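Local coordinates for putative N-acetylmuramoyl-L-alanine amidase (PDB 3CZX), which probably hydrolyses the amide bond between N-acetylmuramoyl and L-amino acid residues of cell-wall glycopeptides, as a zinc-dependent amidase, at residues S3-H12 and L67-H78; T88-K99 and W115-D126. One frame throughout, in Å; residues are numbered along the deposited sequence.

From the N terminus, strand 6-10 is the first of the mixed sheet, and interaction 1 pairs it in parallel with strand 73-77, closing a long excursion that includes helix 26-45, strand 49-51 and helix 61-69. The chain then reaches strand 91-94, and interaction 2 closes the much shorter excursion through helix 99-113 by setting strand 123-125 beside it, at an outer side of the sheet. The two contacts follow in series, neither nested nor crossed, with centres about 17 Å apart. Strand 142-145, the last strand in the chain, lies between 73-77 and 91-94, parallel to the former and antiparallel to the latter, so both contacts belong to one sheet. Interaction 1 carries two zinc ligands.

Interaction 1 of 2, residues S3-H12 and L67-H78; sequences SKIICLTAGH and LIRGSDVAIEFH. With ZN (zinc ion), chain E.
H12 and H78 meet at the zinc ion, which takes H12 NE2 and H78 ND1 at 2.2 Å each; two waters and E26 complete its shell. The imidazole planes stand 73° apart. Behind H78, its other nitrogen NE2 donates to E76 OE1 at 2.8 Å, the acceptor lying close to the ring plane, so that, with ND1 on zinc, both ring nitrogens are engaged and the rotation of the imidazole is fixed. With CG anti to the backbone N (chi1 -173°) and the chain extended, the E76 carboxylate also meets the neighbouring strand, where T9 OG1 donates to the anti side of OE2 over 2.8 Å. R133 forms a salt bridge to E76 OE1, so this buried carboxylate is held at both oxygens. G11 CA lies over a face of the H78 ring, 4.0 Å from its centroid.

Backbone hydrogen bonds of the parallel pairing join C7, T9 and G11 to V73, I75 and F77, among them C7 N to V73 O at 2.9 Å. At the strand entry D72 OD2 accepts from I5 N at 2.8 Å, and D72 N donates to I5 O. On one sheet face L8 CD2 touches I75 CD1 and F77 CE2; on the other, C7 SG packs on L67 CB. Two histidines at the C-terminal ends of adjacent parallel strands, joined by E26 at the start of helix 26-45, make up the protein part of the zinc site, consistent with the Amidase_3 family.

Interaction 2 of 2, residues T88-K99 and W115-D126; sequences TGIEALSTPKNK and WKLRGEDGFKPD
Strands 91-94 and 123-125, linked through helix 99-113, form a beta-alpha-beta unit; they pair in parallel, with 123-125 the outermost strand on that side of the mixed sheet within the chain. A92 N donates to G122 O, K124 N to A92 O and S94 N to K124 O. Before the strands, I90 N bonds K116 O and I90 O accepts from R118 N, while I90 CD1 rests on W115 CB at 3.7 Å.

The charged centre is E91 OE1, gripped from opposite faces of the carboxylate plane by K124 NZ at 2.6 Å and R118 NE at 2.9 Å. K124 comes on the syn side, whereas R118 approaches from above that plane with OE1 in its own guanidinium plane. A bend at chi3 (65°) turns R118 so that NH1 also reaches T88 O at 3.0 Å; these two bonds hold the guanidinium at its edge.

K99 lies across the F123 ring, CB above the centre of one face at 4.0 Å, while P125 N lies over the opposite face. Bent at chi3 (-77°), the K99 chain brings NZ within 2.8 Å of E120 OE1 in a salt bridge, and a water links NZ to E120 OE2.

Interaction 1 of 2, residues S3-H12 and L67-H78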
loop_
_atom_site.group_PDB
_atom_site.type_symbol
_atom_site.label_atom_id
_atom_site.label_comp_id
_atom_site.label_asym_id
_atom_site.label_seq_id
_atom_site.Cartn_x
_atom_site.Cartn_y
_atom_site.Cartn_z
ATOM N N SER A 3 25.828 -8.756 1.034
ATOM C CA SER A 3 26.703 -7.667 1.443
ATOM C C SER A 3 26.228 -6.335 0.890
ATOM O O SER A 3 26.712 -5.299 1.324
ATOM C CB SER A 3 28.129 -7.917 0.947
ATOM O OG SER A 3 28.213 -7.785 -0.466
ATOM N N LYS A 4 25.304 -6.370 -0.075
ATOM C CA LYS A 4 24.838 -5.181 -0.775
ATOM C C LYS A 4 23.856 -4.371 0.086
ATOM O O LYS A 4 23.246 -4.913 0.944
ATOM C CB LYS A 4 24.233 -5.557 -2.105
ATOM C CG LYS A 4 25.196 -6.248 -3.061
ATOM C CD LYS A 4 26.029 -5.375 -3.883
ATOM C CE LYS A 4 26.823 -6.162 -4.944
ATOM N NZ LYS A 4 26.537 -5.680 -6.355
ATOM N N ILE A 5 23.802 -3.077 -0.145
ATOM C CA ILE A 5 22.887 -2.177 0.549
ATOM C C ILE A 5 22.058 -1.433 -0.500
ATOM O O ILE A 5 22.605 -0.765 -1.390
ATOM C CB ILE A 5 23.640 -1.167 1.395
ATOM C CG1 ILE A 5 24.441 -1.892 2.489
ATOM C CG2 ILE A 5 22.697 -0.170 1.991
ATOM C CD1 ILE A 5 25.170 -0.935 3.445
ATOM N N ILE A 6 20.741 -1.569 -0.379
ATOM C CA ILE A 6 19.800 -0.881 -1.255
ATOM C C ILE A 6 19.209 0.258 -0.433
ATOM O O ILE A 6 18.725 0.012 0.676
ATOM C CB ILE A 6 18.680 -1.823 -1.684
ATOM C CG1 ILE A 6 19.240 -3.017 -2.469
ATOM C CG2 ILE A 6 17.640 -1.108 -2.561
ATOM C CD1 ILE A 6 18.580 -4.302 -2.155
ATOM N N CYS A 7 19.228 1.467 -0.959
ATOM C CA CYS A 7 18.607 2.632 -0.328
ATOM C C CYS A 7 17.345 2.964 -1.111
ATOM O O CYS A 7 17.394 3.096 -2.330
ATOM C CB CYS A 7 19.562 3.838 -0.316
ATOM S SG CYS A 7 18.829 5.414 0.168
ATOM N N LEU A 8 16.210 3.041 -0.418
ATOM C CA LEU A 8 14.966 3.464 -1.029
ATOM C C LEU A 8 14.360 4.620 -0.246
ATOM O O LEU A 8 14.170 4.482 0.989
ATOM C CB LEU A 8 13.964 2.307 -1.026
ATOM C CG LEU A 8 14.343 1.014 -1.752
ATOM C CD1 LEU A 8 13.231 0.002 -1.612
ATOM C CD2 LEU A 8 14.670 1.197 -3.267
ATOM N N THR A 9 14.033 5.715 -0.927
ATOM C CA THR A 9 13.326 6.814 -0.266
ATOM C C THR A 9 12.144 7.260 -1.066
ATOM O O THR A 9 11.949 6.810 -2.184
ATOM C CB THR A 9 14.307 7.973 0.001
ATOM O OG1 THR A 9 14.807 8.472 -1.226
ATOM C CG2 THR A 9 15.486 7.444 0.876
ATOM N N ALA A 10 11.306 8.111 -0.456
ATOM C CA ALA A 10 10.100 8.642 -1.098
ATOM C C ALA A 10 10.261 10.137 -1.233
ATOM O O ALA A 10 10.716 10.814 -0.306
ATOM C CB ALA A 10 8.801 8.313 -0.268
ATOM N N GLY A 11 9.850 10.674 -2.368
ATOM C CA GLY A 11 9.811 12.115 -2.533
ATOM C C GLY A 11 8.667 12.744 -1.776
ATOM O O GLY A 11 7.612 12.136 -1.575
ATOM N N HIS A 12 8.890 13.988 -1.375
ATOM C CA HIS A 12 7.837 14.857 -0.845
ATOM C C HIS A 12 7.310 14.435 0.530
ATOM O O HIS A 12 7.722 13.418 1.091
ATOM C CB HIS A 12 6.708 14.985 -1.867
ATOM C CG HIS A 12 7.177 15.394 -3.229
ATOM N ND1 HIS A 12 7.557 16.688 -3.528
ATOM C CD2 HIS A 12 7.350 14.680 -4.365
ATOM C CE1 HIS A 12 7.926 16.753 -4.796
ATOM N NE2 HIS A 12 7.797 15.551 -5.328
ATOM N N LEU A 67 23.148 8.588 2.867
ATOM C CA LEU A 67 22.613 7.240 2.566
ATOM C C LEU A 67 23.010 6.801 1.166
ATOM O O LEU A 67 23.328 5.635 0.942
ATOM C CB LEU A 67 21.073 7.190 2.662
ATOM C CG LEU A 67 20.392 7.023 4.014
ATOM C CD1 LEU A 67 18.898 6.814 3.820
ATOM C CD2 LEU A 67 21.012 5.857 4.739
ATOM N N ILE A 68 22.966 7.725 0.214
ATOM C CA ILE A 68 23.357 7.389 -1.166
ATOM C C ILE A 68 24.795 6.889 -1.146
ATOM O O ILE A 68 25.112 5.828 -1.698
ATOM C CB ILE A 68 23.255 8.584 -2.116
ATOM C CG1 ILE A 68 21.798 9.035 -2.259
ATOM C CG2 ILE A 68 23.819 8.211 -3.469
ATOM C CD1 ILE A 68 21.643 10.354 -2.968
ATOM N N ARG A 69 25.659 7.639 -0.467
ATOM C CA ARG A 69 27.080 7.300 -0.438
ATOM C C ARG A 69 27.325 5.938 0.203
ATOM O O ARG A 69 28.202 5.199 -0.237
ATOM C CB ARG A 69 27.898 8.395 0.270
ATOM C CG ARG A 69 28.188 9.625 -0.595
ATOM C CD ARG A 69 29.227 9.316 -1.691
ATOM N NE ARG A 69 28.593 8.654 -2.830
ATOM C CZ ARG A 69 28.199 9.258 -3.955
ATOM N NH1 ARG A 69 28.413 10.562 -4.154
ATOM N NH2 ARG A 69 27.605 8.536 -4.911
ATOM N N GLY A 70 26.538 5.599 1.219
ATOM C CA GLY A 70 26.655 4.306 1.890
ATOM C C GLY A 70 25.999 3.107 1.216
ATOM O O GLY A 70 26.004 2.006 1.775
ATOM N N SER A 71 25.429 3.283 0.021
ATOM C CA SER A 71 24.692 2.206 -0.654
ATOM C C SER A 71 25.235 1.845 -2.021
ATOM O O SER A 71 25.954 2.642 -2.638
ATOM C CB SER A 71 23.233 2.640 -0.835
ATOM O OG SER A 71 23.173 3.835 -1.591
ATOM N N ASP A 72 24.842 0.665 -2.507
ATOM C CA ASP A 72 25.140 0.199 -3.868
ATOM C C ASP A 72 24.163 0.651 -4.957
ATOM O O ASP A 72 24.564 0.898 -6.108
ATOM C CB ASP A 72 25.170 -1.317 -3.889
ATOM C CG ASP A 72 26.198 -1.866 -2.934
ATOM O OD1 ASP A 72 27.382 -1.510 -3.091
ATOM O OD2 ASP A 72 25.831 -2.619 -2.021
ATOM N N VAL A 73 22.878 0.712 -4.613
ATOM C CA VAL A 73 21.926 1.436 -5.444
ATOM C C VAL A 73 21.010 2.239 -4.507
ATOM O O VAL A 73 20.691 1.767 -3.427
ATOM C CB VAL A 73 21.139 0.492 -6.371
ATOM C CG1 VAL A 73 20.252 -0.442 -5.582
ATOM C CG2 VAL A 73 20.362 1.315 -7.414
ATOM N N ALA A 74 20.658 3.460 -4.915
ATOM C CA ALA A 74 19.795 4.350 -4.148
ATOM C C ALA A 74 18.735 4.914 -5.072
ATOM O O ALA A 74 19.064 5.512 -6.092
ATOM C CB ALA A 74 20.576 5.499 -3.517
ATOM N N ILE A 75 17.461 4.727 -4.709
ATOM C CA ILE A 75 16.325 5.128 -5.528
ATOM C C ILE A 75 15.330 5.948 -4.716
ATOM O O ILE A 75 14.904 5.505 -3.614
ATOM C CB ILE A 75 15.574 3.861 -6.056
ATOM C CG1 ILE A 75 16.525 2.965 -6.854
ATOM C CG2 ILE A 75 14.395 4.281 -6.920
ATOM C CD1 ILE A 75 16.123 1.488 -6.910
ATOM N N GLU A 76 14.990 7.133 -5.200
ATOM C CA GLU A 76 13.905 7.921 -4.633
ATOM C C GLU A 76 12.715 7.958 -5.579
ATOM O O GLU A 76 12.820 8.386 -6.741
ATOM C CB GLU A 76 14.347 9.356 -4.301
ATOM C CG GLU A 76 13.257 10.075 -3.563
ATOM C CD GLU A 76 13.714 11.303 -2.903
ATOM O OE1 GLU A 76 13.600 12.369 -3.551
ATOM O OE2 GLU A 76 14.168 11.195 -1.743
ATOM N N PHE A 77 11.567 7.511 -5.091
ATOM C CA PHE A 77 10.387 7.384 -5.906
ATOM C C PHE A 77 9.628 8.715 -5.969
ATOM O O PHE A 77 9.396 9.368 -4.949
ATOM C CB PHE A 77 9.463 6.260 -5.387
ATOM C CG PHE A 77 10.087 4.891 -5.436
ATOM C CD1 PHE A 77 10.032 4.107 -6.574
ATOM C CD2 PHE A 77 10.721 4.393 -4.330
ATOM C CE1 PHE A 77 10.611 2.831 -6.575
ATOM C CE2 PHE A 77 11.335 3.115 -4.326
ATOM C CZ PHE A 77 11.276 2.364 -5.452
ATOM N N HIS A 78 9.299 9.081 -7.185
ATOM C CA HIS A 78 8.527 10.280 -7.522
ATOM C C HIS A 78 7.510 9.932 -8.590
ATOM O O HIS A 78 7.542 8.829 -9.140
ATOM C CB HIS A 78 9.442 11.336 -8.121
ATOM C CG HIS A 78 10.285 12.050 -7.122
ATOM N ND1 HIS A 78 9.993 13.330 -6.690
ATOM C CD2 HIS A 78 11.384 11.660 -6.436
ATOM C CE1 HIS A 78 10.860 13.680 -5.755
ATOM N NE2 HIS A 78 11.723 12.694 -5.594
HETATM ZN ZN ZN E . 8.475 14.800 -7.273
HETATM O O HOH W 1 9.766 16.653 -7.682
HETATM O O HOH W 2 8.781 14.578 -9.448
#

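Interaction 2 of 2, residues T88-K99 and W115-D126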
loop_
_atom_site.group_PDB
_atom_site.type_symbol
_atom_site.label_atom_id
_atom_site.label_comp_id
_atom_site.label_asym_id
_atom_site.label_seq_id
_atom_site.Cartn_x
_atom_site.Cartn_y
_atom_site.Cartn_z
ATOM N N THR A 88 3.099 10.989 -21.155
ATOM C CA THR A 88 3.155 9.635 -20.629
ATOM C C THR A 88 4.572 9.080 -20.698
ATOM O O THR A 88 5.367 9.501 -21.535
ATOM C CB THR A 88 2.210 8.699 -21.403
ATOM O OG1 THR A 88 2.152 7.395 -20.782
ATOM C CG2 THR A 88 2.609 8.553 -22.879
ATOM N N GLY A 89 4.877 8.140 -19.806
ATOM C CA GLY A 89 6.067 7.294 -19.950
ATOM C C GLY A 89 6.898 7.286 -18.682
ATOM O O GLY A 89 6.636 8.030 -17.744
ATOM N N ILE A 90 7.960 6.486 -18.745
ATOM C CA ILE A 90 8.815 6.129 -17.638
ATOM C C ILE A 90 10.169 6.756 -17.798
ATOM O O ILE A 90 10.782 6.642 -18.850
ATOM C CB ILE A 90 9.070 4.597 -17.675
ATOM C CG1 ILE A 90 7.770 3.808 -17.471
ATOM C CG2 ILE A 90 10.149 4.192 -16.644
ATOM C CD1 ILE A 90 7.855 2.376 -18.019
ATOM N N GLU A 91 10.667 7.350 -16.727
ATOM C CA GLU A 91 12.040 7.785 -16.737
ATOM C C GLU A 91 12.662 7.797 -15.361
ATOM O O GLU A 91 11.985 7.857 -14.329
ATOM C CB GLU A 91 12.182 9.122 -17.433
ATOM C CG GLU A 91 11.527 10.294 -16.773
ATOM C CD GLU A 91 11.640 11.589 -17.610
ATOM O OE1 GLU A 91 11.499 11.562 -18.846
ATOM O OE2 GLU A 91 11.909 12.626 -17.005
ATOM N N ALA A 92 13.987 7.743 -15.377
ATOM C CA ALA A 92 14.798 7.737 -14.159
ATOM C C ALA A 92 15.994 8.616 -14.443
ATOM O O ALA A 92 16.665 8.424 -15.474
ATOM C CB ALA A 92 15.242 6.331 -13.838
ATOM N N LEU A 93 16.221 9.581 -13.552
ATOM C CA LEU A 93 17.244 10.597 -13.696
ATOM C C LEU A 93 18.395 10.226 -12.804
ATOM O O LEU A 93 18.195 10.030 -11.622
ATOM C CB LEU A 93 16.691 11.950 -13.231
ATOM C CG LEU A 93 17.594 13.153 -13.282
ATOM C CD1 LEU A 93 17.749 13.548 -14.768
ATOM C CD2 LEU A 93 17.034 14.356 -12.392
ATOM N N SER A 94 19.617 10.135 -13.348
ATOM C CA SER A 94 20.764 9.892 -12.483
ATOM C C SER A 94 22.031 10.268 -13.226
ATOM O O SER A 94 21.966 10.728 -14.350
ATOM C CB SER A 94 20.801 8.431 -12.052
ATOM O OG SER A 94 21.706 8.177 -10.988
ATOM N N THR A 95 23.152 10.030 -12.573
ATOM C CA THR A 95 24.475 10.097 -13.241
ATOM C C THR A 95 24.639 8.918 -14.216
ATOM O O THR A 95 24.057 7.852 -14.039
ATOM C CB THR A 95 25.600 9.992 -12.183
ATOM O OG1 THR A 95 25.398 8.842 -11.345
ATOM C CG2 THR A 95 25.656 11.226 -11.279
ATOM N N PRO A 96 25.479 9.084 -15.245
ATOM C CA PRO A 96 25.760 7.986 -16.140
ATOM C C PRO A 96 26.213 6.683 -15.504
ATOM O O PRO A 96 25.914 5.595 -16.013
ATOM C CB PRO A 96 26.850 8.569 -17.050
ATOM C CG PRO A 96 26.526 9.994 -17.088
ATOM C CD PRO A 96 26.121 10.333 -15.689
ATOM N N LYS A 97 26.911 6.769 -14.385
ATOM C CA LYS A 97 27.258 5.575 -13.618
ATOM C C LYS A 97 26.050 4.634 -13.419
ATOM O O LYS A 97 26.170 3.409 -13.452
ATOM C CB LYS A 97 27.810 5.980 -12.224
ATOM C CG LYS A 97 28.112 4.801 -11.313
ATOM C CD LYS A 97 28.738 5.177 -9.985
ATOM C CE LYS A 97 28.696 3.972 -9.033
ATOM N NZ LYS A 97 29.322 4.163 -7.711
ATOM N N ASN A 98 24.902 5.248 -13.163
ATOM C CA ASN A 98 23.670 4.535 -12.855
ATOM C C ASN A 98 22.769 4.247 -14.082
ATOM O O ASN A 98 21.626 3.839 -13.919
ATOM C CB ASN A 98 22.897 5.395 -11.845
ATOM C CG ASN A 98 23.538 5.381 -10.468
ATOM O OD1 ASN A 98 23.797 6.424 -9.864
ATOM N ND2 ASN A 98 23.730 4.215 -9.946
ATOM N N LYS A 99 23.263 4.440 -15.305
ATOM C CA LYS A 99 22.418 4.212 -16.491
ATOM C C LYS A 99 21.839 2.789 -16.537
ATOM O O LYS A 99 20.641 2.612 -16.742
ATOM C CB LYS A 99 23.198 4.527 -17.769
ATOM C CG LYS A 99 22.474 4.173 -19.053
ATOM C CD LYS A 99 23.448 4.242 -20.239
ATOM C CE LYS A 99 23.718 5.602 -20.644
ATOM N NZ LYS A 99 24.371 5.486 -21.998
ATOM N N TRP A 115 3.800 0.888 -20.649
ATOM C CA TRP A 115 4.171 2.299 -20.681
ATOM C C TRP A 115 5.464 2.467 -21.491
ATOM O O TRP A 115 6.337 1.587 -21.494
ATOM C CB TRP A 115 4.424 2.811 -19.259
ATOM C CG TRP A 115 3.185 2.896 -18.401
ATOM C CD1 TRP A 115 1.881 2.957 -18.819
ATOM C CD2 TRP A 115 3.146 2.926 -16.969
ATOM N NE1 TRP A 115 1.028 3.004 -17.721
ATOM C CE2 TRP A 115 1.779 3.012 -16.575
ATOM C CE3 TRP A 115 4.114 2.869 -15.985
ATOM C CZ2 TRP A 115 1.377 3.040 -15.235
ATOM C CZ3 TRP A 115 3.705 2.919 -14.633
ATOM C CH2 TRP A 115 2.340 3.013 -14.285
ATOM N N LYS A 116 5.568 3.628 -22.121
ATOM C CA LYS A 116 6.716 3.952 -22.960
ATOM C C LYS A 116 7.944 4.268 -22.097
ATOM O O LYS A 116 7.820 4.988 -21.138
ATOM C CB LYS A 116 6.356 5.177 -23.807
ATOM C CG LYS A 116 7.401 5.519 -24.878
ATOM C CD LYS A 116 7.275 6.948 -25.370
ATOM C CE LYS A 116 8.453 7.296 -26.315
ATOM N NZ LYS A 116 8.346 6.619 -27.646
ATOM N N LEU A 117 9.100 3.730 -22.470
ATOM C CA LEU A 117 10.392 4.124 -21.881
ATOM C C LEU A 117 10.865 5.426 -22.563
ATOM O O LEU A 117 11.102 5.443 -23.789
ATOM C CB LEU A 117 11.446 3.039 -22.097
ATOM C CG LEU A 117 11.338 1.755 -21.294
ATOM C CD1 LEU A 117 12.265 0.690 -21.862
ATOM C CD2 LEU A 117 11.627 2.126 -19.839
ATOM N N ARG A 118 10.978 6.490 -21.775
ATOM C CA ARG A 118 11.487 7.776 -22.219
ATOM C C ARG A 118 13.019 7.750 -22.102
ATOM O O ARG A 118 13.580 6.899 -21.464
ATOM C CB ARG A 118 10.894 8.898 -21.394
ATOM C CG ARG A 118 9.353 8.944 -21.462
ATOM C CD ARG A 118 8.765 9.750 -20.333
ATOM N NE ARG A 118 9.118 11.159 -20.398
ATOM C CZ ARG A 118 8.390 12.106 -21.005
ATOM N NH1 ARG A 118 7.264 11.822 -21.611
ATOM N NH2 ARG A 118 8.820 13.367 -20.997
ATOM N N GLY A 119 13.695 8.713 -22.720
ATOM C CA GLY A 119 15.154 8.734 -22.672
ATOM C C GLY A 119 15.744 7.509 -23.313
ATOM O O GLY A 119 15.184 6.970 -24.262
ATOM N N GLU A 120 16.897 7.090 -22.799
ATOM C CA GLU A 120 17.578 5.905 -23.336
ATOM C C GLU A 120 17.098 4.700 -22.559
ATOM O O GLU A 120 17.661 4.372 -21.530
ATOM C CB GLU A 120 19.111 6.036 -23.249
ATOM C CG GLU A 120 19.783 4.909 -24.018
ATOM C CD GLU A 120 21.249 4.727 -23.705
ATOM O OE1 GLU A 120 21.928 5.715 -23.344
ATOM O OE2 GLU A 120 21.707 3.570 -23.825
ATOM N N ASP A 121 16.040 4.072 -23.046
ATOM C CA ASP A 121 15.450 2.907 -22.386
ATOM C C ASP A 121 15.201 3.217 -20.916
ATOM O O ASP A 121 15.430 2.371 -20.037
ATOM C CB ASP A 121 16.316 1.641 -22.579
ATOM C CG ASP A 121 16.470 1.241 -24.038
ATOM O OD1 ASP A 121 15.529 1.462 -24.822
ATOM O OD2 ASP A 121 17.533 0.688 -24.394
ATOM N N GLY A 122 14.729 4.450 -20.653
ATOM C CA GLY A 122 14.328 4.883 -19.321
ATOM C C GLY A 122 15.300 5.778 -18.581
ATOM O O GLY A 122 14.987 6.302 -17.539
ATOM N N PHE A 123 16.498 5.943 -19.116
ATOM C CA PHE A 123 17.524 6.775 -18.459
ATOM C C PHE A 123 17.586 8.194 -19.020
ATOM O O PHE A 123 17.622 8.362 -20.236
ATOM C CB PHE A 123 18.920 6.163 -18.690
ATOM C CG PHE A 123 20.057 7.082 -18.276
ATOM C CD1 PHE A 123 20.329 7.311 -16.929
ATOM C CD2 PHE A 123 20.884 7.722 -19.222
ATOM C CE1 PHE A 123 21.352 8.142 -16.520
ATOM C CE2 PHE A 123 21.915 8.542 -18.792
ATOM C CZ PHE A 123 22.130 8.771 -17.440
ATOM N N LYS A 124 17.612 9.175 -18.123
ATOM C CA LYS A 124 17.922 10.544 -18.460
ATOM C C LYS A 124 19.048 11.016 -17.557
ATOM O O LYS A 124 19.053 10.725 -16.366
ATOM C CB LYS A 124 16.682 11.398 -18.300
ATOM C CG LYS A 124 15.704 11.060 -19.432
ATOM C CD LYS A 124 15.025 12.232 -19.973
ATOM C CE LYS A 124 13.965 11.820 -21.000
ATOM N NZ LYS A 124 12.723 12.659 -20.906
ATOM N N PRO A 125 20.047 11.713 -18.132
ATOM C CA PRO A 125 21.223 12.088 -17.336
ATOM C C PRO A 125 20.999 13.307 -16.485
ATOM O O PRO A 125 20.239 14.179 -16.847
ATOM C CB PRO A 125 22.273 12.410 -18.421
ATOM C CG PRO A 125 21.443 12.960 -19.542
ATOM C CD PRO A 125 20.196 12.087 -19.544
ATOM N N ASP A 126 21.723 13.385 -15.380
ATOM C CA ASP A 126 21.589 14.527 -14.473
ATOM C C ASP A 126 21.999 15.869 -15.106
ATOM O O ASP A 126 21.383 16.904 -14.830
ATOM C CB ASP A 126 22.388 14.274 -13.194
ATOM C CG ASP A 126 23.890 14.144 -13.445
ATOM O OD1 ASP A 126 24.664 14.838 -12.757
ATOM O OD2 ASP A 126 24.293 13.349 -14.305
HETATM O O HOH W 3 3.266 5.172 -22.130
HETATM O O HOH W 4 10.309 14.511 -18.075
HETATM O O HOH W 5 24.042 2.606 -23.217
#